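Local coordinates for protein DNA photolyase (Agrobacterium tumefaciens, PDB 4U63) that probably repairs cyclobutane pyrimidine dimers in ultraviolet-damaged DNA using light, with bound FAD as cofactor and methenyltetrahydrofolate as antenna chromophore, at residues D320-F325 and A489-V494. Numbering follows the deposited sequence.
Sequences DSFDAF and AAYAAV
The two backbones come closest where CA of Phe-325 lies 5.2 Å from CA of Val-494, as a type I beta turn from Phe-322 to Phe-325 meets the last turns of a C-terminal helix. The turn is closed by its own bond from Phe-325 N to Phe-322 O, and no hydrogen bond crosses to 489-494, so apolar packing joins the two segments. Val-494, whose CB is directed at the loop, carries the centre of the contact. Its CG2 branch, pointing away from the helix residue's own N, enters the concave side of the loop, 3.4 Å from Ser-321 O and equally close to Phe-325 N; that N already spends its hydrogen on Phe-322 O, so an apolar methyl suits the place beside it. The other branch, CG1, rests 3.9 Å from CD2 of Phe-325, and the two side chains cross at about a right angle. A chi1 of -159° carries the ring of Phe-325 back along the helix, one turn before Val-494, until CZ lies 3.5 Å from CB of Ala-490. The small methyl of Ala-490 lets the ring come close to the helix backbone, where CE2 is 4.0 Å from Tyr-491 N. Flat, apolar rings have the reach to span from loop to helix: CE1 of Phe-322 comes within 4.2 Å of CE1 of Tyr-491, at the edge of the tyrosine ring, while CD2 of Phe-325 lies at the edge of the Phe-322 ring, in its plane. Phe-416 meets the rings of both Phe-325 and Tyr-491, and Trp-327 and Leu-377 also pack on Phe-325. Aromatic and aliphatic packing thus joins helix 480-495, near the chain's C-terminus, to the loop between helices 287-309 and 331-338, at the periphery of the helical FAD-binding region.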
# COMPACT_ATOMS: atom_id res chain seq x y z
N ASP A 320 3.58 -16.98 18.34
CA ASP A 320 4.96 -17.14 18.82
C ASP A 320 5.48 -18.58 18.76
O ASP A 320 6.67 -18.80 18.98
CB ASP A 320 5.15 -16.55 20.24
CG ASP A 320 4.32 -17.24 21.31
OD1 ASP A 320 3.68 -18.28 21.04
OD2 ASP A 320 4.31 -16.73 22.45
N SER A 321 4.62 -19.55 18.44
CA SER A 321 5.06 -20.92 18.18
C SER A 321 6.04 -20.98 17.01
O SER A 321 6.83 -21.92 16.92
CB SER A 321 3.88 -21.86 17.91
OG SER A 321 3.09 -22.03 19.07
N PHE A 322 5.98 -20.00 16.12
CA PHE A 322 6.92 -19.93 14.99
C PHE A 322 8.27 -19.29 15.31
O PHE A 322 9.14 -19.25 14.44
CB PHE A 322 6.28 -19.19 13.81
CG PHE A 322 5.27 -20.01 13.07
CD1 PHE A 322 5.68 -21.08 12.28
CD2 PHE A 322 3.92 -19.72 13.15
CE1 PHE A 322 4.76 -21.84 11.58
CE2 PHE A 322 2.99 -20.48 12.45
CZ PHE A 322 3.41 -21.54 11.67
N ASP A 323 8.46 -18.80 16.53
CA ASP A 323 9.69 -18.08 16.87
C ASP A 323 10.94 -18.93 16.70
O ASP A 323 11.98 -18.43 16.28
CB ASP A 323 9.66 -17.57 18.31
CG ASP A 323 8.76 -16.37 18.48
OD1 ASP A 323 8.13 -15.92 17.49
OD2 ASP A 323 8.69 -15.87 19.61
N ALA A 324 10.82 -20.22 17.00
CA ALA A 324 11.96 -21.12 16.91
C ALA A 324 12.12 -21.76 15.53
O ALA A 324 12.99 -22.61 15.35
CB ALA A 324 11.86 -22.19 17.97
N PHE A 325 11.31 -21.35 14.55
CA PHE A 325 11.41 -21.89 13.20
C PHE A 325 12.82 -21.64 12.66
O PHE A 325 13.34 -20.54 12.80
CB PHE A 325 10.37 -21.26 12.28
CG PHE A 325 10.06 -22.08 11.08
CD1 PHE A 325 10.86 -22.00 9.95
CD2 PHE A 325 8.98 -22.93 11.08
CE1 PHE A 325 10.57 -22.77 8.84
CE2 PHE A 325 8.68 -23.70 9.97
CZ PHE A 325 9.48 -23.63 8.85
N ALA A 489 9.43 -30.92 7.10
CA ALA A 489 10.39 -31.33 8.13
C ALA A 489 10.71 -30.15 9.06
O ALA A 489 10.84 -30.33 10.27
CB ALA A 489 11.67 -31.87 7.51
N ALA A 490 10.83 -28.94 8.51
CA ALA A 490 11.08 -27.75 9.33
C ALA A 490 9.89 -27.45 10.24
O ALA A 490 10.07 -27.04 11.38
CB ALA A 490 11.40 -26.55 8.45
N TYR A 491 8.68 -27.67 9.72
CA TYR A 491 7.45 -27.51 10.49
C TYR A 491 7.40 -28.53 11.64
O TYR A 491 7.06 -28.18 12.78
CB TYR A 491 6.23 -27.66 9.58
CG TYR A 491 4.88 -27.36 10.23
CD1 TYR A 491 4.63 -26.11 10.79
CD2 TYR A 491 3.86 -28.31 10.25
CE1 TYR A 491 3.40 -25.82 11.38
CE2 TYR A 491 2.63 -28.02 10.84
CZ TYR A 491 2.41 -26.78 11.40
OH TYR A 491 1.20 -26.47 11.98
N ALA A 492 7.73 -29.78 11.34
CA ALA A 492 7.78 -30.82 12.38
C ALA A 492 8.79 -30.45 13.48
O ALA A 492 8.52 -30.62 14.67
CB ALA A 492 8.10 -32.17 11.78
N ALA A 493 9.96 -29.94 13.07
CA ALA A 493 11.00 -29.55 14.02
C ALA A 493 10.55 -28.43 14.95
O ALA A 493 10.83 -28.48 16.15
CB ALA A 493 12.27 -29.13 13.29
N VAL A 494 9.84 -27.43 14.42
CA VAL A 494 9.41 -26.29 15.24
C VAL A 494 8.38 -26.73 16.28
O VAL A 494 8.32 -26.15 17.37
CB VAL A 494 8.93 -25.07 14.40
CG1 VAL A 494 7.50 -25.24 13.90
CG2 VAL A 494 9.04 -23.79 15.21